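Long-range contacts in alginate lyase, family PL7 (Zobellia galactanivorans, PDB 4BE3), which is an exolytic lyase of family PL7 that breaks down alginate, the gel-forming polysaccharide of brown algae: residues 74-79 against 252-257; 86-91 against 181-186. One frame throughout, in Å; residues are numbered along the deposited sequence.

Interaction 1 of 2, residues 74-79 against 252-257; sequences WIPETG and EIQYFK. With SRT (S,R meso-tartaric acid), chain C.
Trp74 and Gln254 form a single antiparallel, hydrogen-bonded bridge: Trp74 N gives to Gln254 O at 2.8 Å, and Gln254 N to Trp74 O at 2.7 Å. The indole folds back over this bridge, because chi1 of 42° holds CG between the backbone N and the carbonyl carbon. One face of its six-membered ring receives Gln254 CG in a CH-pi contact, 4.0 Å from the centroid and almost on the ring normal; the opposite face has Gly79 O near its rim. Trp74 CZ2 sits over the centre of the Phe256 ring, 3.6 Å from Phe256 CZ, the two planes inclined at 47°. With an alanine for the tryptophan, the Phe256 face and Gln254 CG would probably lose their cover, and Gln70 OE1 the indole N-H it accepts. Ile75 CG2 meets Ile253 CG1 at 3.8 Å, and Ile75 also packs on Ile75 of the second subunit. The bridge ties loop 74-79 to the strand bearing Tyr255 and Lys257, whose OH and NZ are hydrogen-bonded to the bound tartrate. Trp74 and Phe256 are wedged between the two sheets: both touch Ile110 of strand 104-112, while Val193 and Ile191 of strand 187-194 close in on them respectively.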
ATOM      1  N   TRP A  74       5.108   0.454  -1.764  1.00 22.95           N
ATOM      2  CA  TRP A  74       4.554  -0.843  -1.525  1.00 22.13           C
ATOM      3  C   TRP A  74       5.610  -1.873  -1.810  1.00 24.52           C
ATOM      4  O   TRP A  74       6.590  -1.588  -2.458  1.00 28.12           O
ATOM      5  CB  TRP A  74       3.286  -1.100  -2.375  1.00 22.76           C
ATOM      6  CG  TRP A  74       3.495  -0.576  -3.806  1.00 23.12           C
ATOM      7  CD1 TRP A  74       3.350   0.724  -4.303  1.00 21.70           C
ATOM      8  CD2 TRP A  74       3.884  -1.404  -4.936  1.00 23.29           C
ATOM      9  NE1 TRP A  74       3.599   0.728  -5.684  1.00 21.18           N
ATOM     10  CE2 TRP A  74       3.927  -0.520  -6.103  1.00 22.70           C
ATOM     11  CE3 TRP A  74       4.137  -2.791  -5.094  1.00 27.89           C
ATOM     12  CZ2 TRP A  74       4.316  -0.953  -7.354  1.00 25.66           C
ATOM     13  CZ3 TRP A  74       4.530  -3.240  -6.396  1.00 31.28           C
ATOM     14  CH2 TRP A  74       4.594  -2.308  -7.505  1.00 29.67           C
ATOM     15  N   ILE A  75       5.483  -3.052  -1.191  1.00 25.42           N
ATOM     16  CA  ILE A  75       6.356  -4.192  -1.512  1.00 24.09           C
ATOM     17  C   ILE A  75       5.585  -5.075  -2.494  1.00 24.54           C
ATOM     18  O   ILE A  75       4.359  -5.040  -2.662  1.00 23.22           O
ATOM     19  CB  ILE A  75       6.772  -4.962  -0.232  1.00 23.46           C
ATOM     20  CG1 ILE A  75       5.504  -5.561   0.529  1.00 22.46           C
ATOM     21  CG2 ILE A  75       7.524  -4.046   0.703  1.00 25.56           C
ATOM     22  CD1 ILE A  75       5.999  -6.555   1.650  1.00 24.35           C
ATOM     23  N   PRO A  76       6.347  -5.875  -3.302  1.00 24.93           N
ATOM     24  CA  PRO A  76       5.652  -6.657  -4.342  1.00 24.44           C
ATOM     25  C   PRO A  76       4.579  -7.559  -3.785  1.00 24.43           C
ATOM     26  O   PRO A  76       3.552  -7.743  -4.433  1.00 25.53           O
ATOM     27  CB  PRO A  76       6.801  -7.480  -4.993  1.00 24.15           C
ATOM     28  CG  PRO A  76       8.018  -6.403  -4.867  1.00 24.82           C
ATOM     29  CD  PRO A  76       7.844  -6.006  -3.337  1.00 24.34           C
ATOM     30  N   GLU A  77       4.794  -8.129  -2.569  1.00 24.01           N
ATOM     31  CA  GLU A  77       3.776  -8.973  -2.026  1.00 24.12           C
ATOM     32  C   GLU A  77       2.470  -8.285  -1.840  1.00 27.40           C
ATOM     33  O   GLU A  77       1.419  -8.988  -1.849  1.00 26.62           O
ATOM     34  CB  GLU A  77       4.250  -9.428  -0.611  1.00 24.69           C
ATOM     35  CG  GLU A  77       5.437 -10.433  -0.694  1.00 27.04           C
ATOM     36  CD  GLU A  77       6.817  -9.780  -0.651  1.00 27.35           C
ATOM     37  OE1 GLU A  77       7.057  -8.619  -1.085  1.00 25.36           O
ATOM     38  OE2 GLU A  77       7.766 -10.491  -0.179  1.00 30.11           O
ATOM     39  N   THR A  78       2.471  -6.977  -1.523  1.00 23.14           N
ATOM     40  CA  THR A  78       1.151  -6.371  -1.320  1.00 23.69           C
ATOM     41  C   THR A  78       0.659  -5.765  -2.618  1.00 26.16           C
ATOM     42  O   THR A  78      -0.502  -5.516  -2.747  1.00 30.37           O
ATOM     43  CB  THR A  78       1.145  -5.244  -0.221  1.00 26.92           C
ATOM     44  OG1 THR A  78       2.102  -4.259  -0.607  1.00 26.04           O
ATOM     45  CG2 THR A  78       1.690  -5.934   1.054  1.00 25.08           C
ATOM     46  N   GLY A  79       1.553  -5.429  -3.522  1.00 26.80           N
ATOM     47  CA  GLY A  79       1.024  -5.204  -4.945  1.00 25.02           C
ATOM     48  C   GLY A  79       0.614  -3.840  -5.275  1.00 22.53           C
ATOM     49  O   GLY A  79       0.709  -2.886  -4.444  1.00 23.65           O
ATOM     50  N   GLU A 252      11.051  -5.784  -0.786  1.00 26.24           N
ATOM     51  CA  GLU A 252      11.783  -4.521  -1.061  1.00 26.30           C
ATOM     52  C   GLU A 252      10.799  -3.426  -1.419  1.00 24.22           C
ATOM     53  O   GLU A 252       9.951  -3.534  -2.414  1.00 26.24           O
ATOM     54  CB  GLU A 252      12.847  -4.687  -2.233  1.00 30.38           C
ATOM     55  CG  GLU A 252      13.927  -3.623  -1.957  1.00 34.99           C
ATOM     56  CD  GLU A 252      15.133  -3.879  -2.755  1.00 43.98           C
ATOM     57  OE1 GLU A 252      15.095  -3.437  -3.985  1.00 40.41           O
ATOM     58  OE2 GLU A 252      16.062  -4.554  -2.249  1.00 38.02           O
ATOM     59  N   ILE A 253      10.902  -2.292  -0.715  1.00 23.15           N
ATOM     60  CA  ILE A 253       9.874  -1.259  -0.946  1.00 22.35           C
ATOM     61  C   ILE A 253      10.064  -0.578  -2.305  1.00 24.60           C
ATOM     62  O   ILE A 253      11.179  -0.242  -2.678  1.00 24.42           O
ATOM     63  CB  ILE A 253       9.950  -0.194   0.128  1.00 26.11           C
ATOM     64  CG1 ILE A 253       9.461  -0.889   1.514  1.00 25.77           C
ATOM     65  CG2 ILE A 253       9.028   1.004  -0.120  1.00 23.67           C
ATOM     66  CD1 ILE A 253       9.939  -0.103   2.768  1.00 27.03           C
ATOM     67  N   GLN A 254       8.953  -0.400  -3.007  1.00 21.24           N
ATOM     68  CA  GLN A 254       9.003   0.273  -4.352  1.00 26.94           C
ATOM     69  C   GLN A 254       7.819   1.061  -4.680  1.00 23.74           C
ATOM     70  O   GLN A 254       6.909   1.217  -3.810  1.00 23.28           O
ATOM     71  CB  GLN A 254       9.082  -0.716  -5.354  1.00 27.07           C
ATOM     72  CG  GLN A 254       8.112  -1.743  -5.334  1.00 27.92           C
ATOM     73  CD  GLN A 254       9.051  -2.885  -5.734  1.00 38.97           C
ATOM     74  OE1 GLN A 254      10.386  -2.959  -5.402  1.00 50.69           O
ATOM     75  NE2 GLN A 254       8.483  -3.665  -6.609  1.00 35.11           N
ATOM     76  N   TYR A 255       7.860   1.747  -5.840  1.00 21.88           N
ATOM     77  CA  TYR A 255       6.760   2.566  -6.193  1.00 19.89           C
ATOM     78  C   TYR A 255       6.719   2.774  -7.698  1.00 21.25           C
ATOM     79  O   TYR A 255       7.757   2.523  -8.375  1.00 20.74           O
ATOM     80  CB  TYR A 255       6.805   3.941  -5.490  1.00 21.18           C
ATOM     81  CG  TYR A 255       8.099   4.704  -5.705  1.00 23.01           C
ATOM     82  CD1 TYR A 255       9.157   4.538  -4.817  1.00 25.63           C
ATOM     83  CD2 TYR A 255       8.235   5.650  -6.763  1.00 23.79           C
ATOM     84  CE1 TYR A 255      10.329   5.300  -4.959  1.00 28.12           C
ATOM     85  CE2 TYR A 255       9.396   6.389  -6.923  1.00 27.25           C
ATOM     86  CZ  TYR A 255      10.449   6.194  -6.029  1.00 32.02           C
ATOM     87  OH  TYR A 255      11.619   6.905  -6.146  1.00 33.82           O
ATOM     88  N   PHE A 256       5.574   3.135  -8.211  1.00 19.03           N
ATOM     89  CA  PHE A 256       5.493   3.389  -9.683  1.00 19.94           C
ATOM     90  C   PHE A 256       6.019   4.701 -10.057  1.00 21.19           C
ATOM     91  O   PHE A 256       6.021   5.676  -9.261  1.00 21.52           O
ATOM     92  CB  PHE A 256       4.026   3.367 -10.187  1.00 18.78           C
ATOM     93  CG  PHE A 256       3.427   1.975 -10.167  1.00 18.48           C
ATOM     94  CD1 PHE A 256       3.952   1.033 -10.988  1.00 17.75           C
ATOM     95  CD2 PHE A 256       2.312   1.617  -9.344  1.00 18.54           C
ATOM     96  CE1 PHE A 256       3.406  -0.277 -11.085  1.00 18.56           C
ATOM     97  CE2 PHE A 256       1.669   0.337  -9.458  1.00 18.91           C
ATOM     98  CZ  PHE A 256       2.287  -0.653 -10.282  1.00 20.10           C
ATOM     99  N   LYS A 257       6.483   4.840 -11.332  1.00 19.16           N
ATOM    100  CA  LYS A 257       6.789   6.148 -11.918  1.00 18.65           C
ATOM    101  C   LYS A 257       6.262   6.187 -13.348  1.00 18.53           C
ATOM    102  O   LYS A 257       6.096   5.125 -13.988  1.00 19.05           O
ATOM    103  CB  LYS A 257       8.341   6.343 -12.015  1.00 20.87           C
ATOM    104  CG  LYS A 257       8.994   6.165 -10.615  1.00 22.96           C
ATOM    105  CD  LYS A 257      10.455   6.753 -10.613  1.00 24.84           C
ATOM    106  CE  LYS A 257      10.192   8.276 -10.526  1.00 30.42           C
ATOM    107  NZ  LYS A 257      11.359   9.112 -10.914  1.00 30.70           N
TER
HETATM  108  O1  SRT C 400      15.566   7.630  -9.094  0.60 26.28           O
HETATM  109  O11 SRT C 400      13.445   7.206  -9.893  0.60 25.45           O
HETATM  110  C1  SRT C 400      14.318   7.784  -9.217  0.60 26.27           C
HETATM  111  C2  SRT C 400      13.583   8.917  -8.588  0.60 32.90           C
HETATM  112  O2  SRT C 400      12.337   8.639  -7.910  0.60 26.15           O
HETATM  113  C3  SRT C 400      14.273  10.256  -8.539  0.60 28.52           C
HETATM  114  O3  SRT C 400      13.817  10.543  -9.792  0.60 24.81           O
HETATM  115  C4  SRT C 400      13.918  11.205  -7.484  0.60 31.08           C
HETATM  116  O4  SRT C 400      13.226  12.191  -7.709  0.60 31.20           O
HETATM  117  O41 SRT C 400      14.185  10.943  -6.312  0.60 30.58           O

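Interaction 2 of 2, residues 86-91 against 181-186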
ATOM      1  N   LEU A  86      -1.044   6.368 -23.803  1.00 19.45           N
ATOM      2  CA  LEU A  86      -0.093   7.477 -24.088  1.00 17.88           C
ATOM      3  C   LEU A  86       0.320   7.435 -25.571  1.00 19.37           C
ATOM      4  O   LEU A  86      -0.052   6.476 -26.247  1.00 20.92           O
ATOM      5  CB  LEU A  86       1.212   7.275 -23.226  1.00 18.74           C
ATOM      6  CG  LEU A  86       1.989   5.940 -23.578  1.00 16.96           C
ATOM      7  CD1 LEU A  86       3.477   6.239 -23.366  1.00 19.27           C
ATOM      8  CD2 LEU A  86       1.586   4.823 -22.598  1.00 17.41           C
ATOM      9  N   LYS A  87       1.032   8.453 -26.057  1.00 21.47           N
ATOM     10  CA  LYS A  87       1.717   8.357 -27.362  1.00 23.11           C
ATOM     11  C   LYS A  87       2.983   9.073 -27.164  1.00 22.70           C
ATOM     12  O   LYS A  87       3.044  10.104 -26.455  1.00 21.40           O
ATOM     13  CB  LYS A  87       0.845   8.859 -28.500  1.00 22.05           C
ATOM     14  CG  LYS A  87       0.326  10.287 -28.289  1.00 26.13           C
ATOM     15  CD  LYS A  87      -0.776  10.555 -29.313  1.00 27.73           C
ATOM     16  CE  LYS A  87      -1.128  12.064 -29.224  1.00 32.12           C
ATOM     17  NZ  LYS A  87      -2.186  12.216 -30.278  1.00 36.42           N
ATOM     18  N   VAL A  88       4.081   8.537 -27.757  1.00 19.79           N
ATOM     19  CA  VAL A  88       5.330   9.212 -27.707  1.00 20.41           C
ATOM     20  C   VAL A  88       5.369  10.113 -28.877  1.00 23.11           C
ATOM     21  O   VAL A  88       5.115   9.686 -30.005  1.00 23.18           O
ATOM     22  CB  VAL A  88       6.507   8.176 -27.734  1.00 18.41           C
ATOM     23  CG1 VAL A  88       7.866   8.893 -27.783  1.00 19.33           C
ATOM     24  CG2 VAL A  88       6.416   7.265 -26.475  1.00 18.13           C
ATOM     25  N   GLN A  89       5.746  11.394 -28.611  1.00 20.67           N
ATOM     26  CA  GLN A  89       5.716  12.450 -29.660  1.00 21.20           C
ATOM     27  C   GLN A  89       7.152  12.683 -30.113  1.00 22.51           C
ATOM     28  O   GLN A  89       7.309  13.197 -31.197  1.00 22.84           O
ATOM     29  CB  GLN A  89       5.156  13.778 -29.156  1.00 23.60           C
ATOM     30  CG  GLN A  89       3.647  13.576 -28.792  1.00 24.88           C
ATOM     31  CD  GLN A  89       2.759  13.398 -30.034  1.00 31.36           C
ATOM     32  OE1 GLN A  89       3.013  12.569 -30.841  1.00 33.68           O
ATOM     33  NE2 GLN A  89       1.670  14.165 -30.154  1.00 36.23           N
ATOM     34  N   HIS A  90       8.177  12.387 -29.299  1.00 22.29           N
ATOM     35  CA  HIS A  90       9.484  12.754 -29.751  1.00 22.34           C
ATOM     36  C   HIS A  90      10.522  11.999 -28.942  1.00 20.70           C
ATOM     37  O   HIS A  90      10.293  11.834 -27.758  1.00 19.13           O
ATOM     38  CB  HIS A  90       9.723  14.273 -29.535  1.00 23.62           C
ATOM     39  CG  HIS A  90      10.884  14.770 -30.357  1.00 23.93           C
ATOM     40  ND1 HIS A  90      12.201  14.740 -29.930  1.00 24.57           N
ATOM     41  CD2 HIS A  90      10.887  15.231 -31.670  1.00 24.12           C
ATOM     42  CE1 HIS A  90      12.988  15.297 -30.934  1.00 24.70           C
ATOM     43  NE2 HIS A  90      12.179  15.581 -31.992  1.00 26.05           N
ATOM     44  N   VAL A  91      11.618  11.463 -29.582  1.00 18.99           N
ATOM     45  CA  VAL A  91      12.799  10.979 -28.865  1.00 17.87           C
ATOM     46  C   VAL A  91      14.021  11.694 -29.437  1.00 18.60           C
ATOM     47  O   VAL A  91      13.903  12.382 -30.458  1.00 24.99           O
ATOM     48  CB  VAL A  91      13.019   9.454 -29.066  1.00 19.47           C
ATOM     49  CG1 VAL A  91      11.895   8.639 -28.306  1.00 20.67           C
ATOM     50  CG2 VAL A  91      13.013   9.131 -30.588  1.00 18.89           C
ATOM     51  N   ILE A 181       5.727   0.886 -33.602  1.00 20.45           N
ATOM     52  CA  ILE A 181       4.713   1.900 -33.160  1.00 22.87           C
ATOM     53  C   ILE A 181       5.295   3.228 -33.583  1.00 23.38           C
ATOM     54  O   ILE A 181       6.420   3.531 -33.251  1.00 22.41           O
ATOM     55  CB  ILE A 181       4.528   1.829 -31.594  1.00 20.41           C
ATOM     56  CG1 ILE A 181       4.059   0.402 -31.178  1.00 22.77           C
ATOM     57  CG2 ILE A 181       3.571   3.003 -31.208  1.00 19.56           C
ATOM     58  CD1 ILE A 181       2.693  -0.069 -31.735  1.00 24.34           C
ATOM     59  N   ALA A 182       4.506   4.028 -34.325  1.00 23.14           N
ATOM     60  CA  ALA A 182       4.936   5.368 -34.814  1.00 24.22           C
ATOM     61  C   ALA A 182       4.934   6.436 -33.680  1.00 25.98           C
ATOM     62  O   ALA A 182       4.199   6.305 -32.688  1.00 24.00           O
ATOM     63  CB  ALA A 182       3.949   5.796 -35.988  1.00 25.93           C
ATOM     64  N   LEU A 183       5.683   7.494 -33.840  1.00 24.26           N
ATOM     65  CA  LEU A 183       5.402   8.697 -33.010  1.00 22.63           C
ATOM     66  C   LEU A 183       4.012   9.119 -33.209  1.00 25.88           C
ATOM     67  O   LEU A 183       3.482   9.088 -34.343  1.00 24.77           O
ATOM     68  CB  LEU A 183       6.345   9.889 -33.402  1.00 22.79           C
ATOM     69  CG  LEU A 183       7.856   9.551 -33.201  1.00 23.34           C
ATOM     70  CD1 LEU A 183       8.618  10.767 -33.661  1.00 24.76           C
ATOM     71  CD2 LEU A 183       8.137   9.234 -31.672  1.00 21.83           C
ATOM     72  N   GLY A 184       3.348   9.484 -32.101  1.00 24.32           N
ATOM     73  CA  GLY A 184       2.000  10.032 -32.247  1.00 26.31           C
ATOM     74  C   GLY A 184       0.981   8.891 -32.309  1.00 28.70           C
ATOM     75  O   GLY A 184      -0.242   9.161 -32.449  1.00 27.59           O
ATOM     76  N   GLU A 185       1.425   7.642 -32.188  1.00 24.20           N
ATOM     77  CA  GLU A 185       0.488   6.488 -32.236  1.00 23.47           C
ATOM     78  C   GLU A 185       0.140   6.031 -30.795  1.00 24.39           C
ATOM     79  O   GLU A 185       1.049   5.712 -30.017  1.00 25.02           O
ATOM     80  CB  GLU A 185       1.101   5.308 -32.971  1.00 24.80           C
ATOM     81  CG  GLU A 185       0.131   4.146 -33.121  1.00 27.94           C
ATOM     82  CD  GLU A 185       0.618   3.041 -34.087  1.00 32.91           C
ATOM     83  OE1 GLU A 185       1.799   3.070 -34.566  1.00 29.06           O
ATOM     84  OE2 GLU A 185      -0.217   2.216 -34.483  1.00 29.79           O
ATOM     85  N   GLU A 186      -1.163   5.991 -30.434  1.00 24.81           N
ATOM     86  CA  GLU A 186      -1.570   5.626 -29.090  0.50 23.35           C
ATOM     87  C   GLU A 186      -1.252   4.201 -28.726  1.00 24.44           C
ATOM     88  O   GLU A 186      -1.524   3.295 -29.505  1.00 23.38           O
ATOM     89  CB  GLU A 186      -3.109   5.820 -28.972  0.50 23.83           C
ATOM     90  CG  GLU A 186      -3.426   7.264 -29.030  0.50 22.47           C
ATOM     91  CD  GLU A 186      -4.866   7.670 -28.595  0.50 25.39           C
ATOM     92  OE1 GLU A 186      -5.447   7.080 -27.705  0.50 28.94           O
ATOM     93  OE2 GLU A 186      -5.353   8.663 -29.143  0.50 26.18           O
TER
HETATM   94  O   HOH W   1      -4.060  10.317 -30.867  1.00 35.93           O
HETATM   95  O   HOH W   2      -1.013  11.707 -32.844  1.00 37.88           O
HETATM   96  O   HOH W   3       3.660   6.448 -29.743  1.00 17.32           O
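A type II beta turn from Ala182 to Glu185, closed by Glu185 N bonding to Ala182 O, sets Leu183 and Gly184 against Val88 near the end of strand 80-90, where Gln89 and His90 form a classic bulge opposite Glu297. Gly184 N donates to Val88 O at 2.7 Å, and Leu183 CA brings a CA-H...O contact to the same oxygen. The Leu183 side chain crosses Val88 at a slant, CD2 3.9 Å from Val88 CG1, which chi1 of 176° sets anti to the Val88 N. Gln89 bends at chi2 and carries OE1 to 3.1 Å from Gly184 CA, where a CB would press on this oxygen. On the same side as Gln89, Lys87 stretches past the turn, CD 3.5 Å from Gly184 O, to which a water links its NZ. That ammonium also has a salt bridge to Glu41 and a cation-pi contact with Trp46. The Glu185 side chain reaches back to the start of the turn, OE1 accepting from Ala182 N at 2.9 Å through its anti lone pair, and OE2 is bonded to His207. Another water satisfies Val88 N and two turn carbonyls, Ala182 O and Glu185 O, so turn and strand are joined by one direct backbone bond and a shared water.

In the fold
The two contacts lie on opposite sides of the chain's centre, their own centres 28 Å apart and their nearest atoms about 10 Å apart, yet the chain ties them together. Strand 80-90 starts just after 74-79 and ends in interaction 2, and strand 187-194, which follows 181-186, runs back to pack against the side chains of interaction 1. Only interaction 1 reaches the tartrate pocket, to which it brings two residues beside Arg65 and His111. Interaction 2 contributes no residue to that pocket; it sets strand 80-90 against the turn that leads from strand 181-182 of one sheet into strand 187-194 of the other.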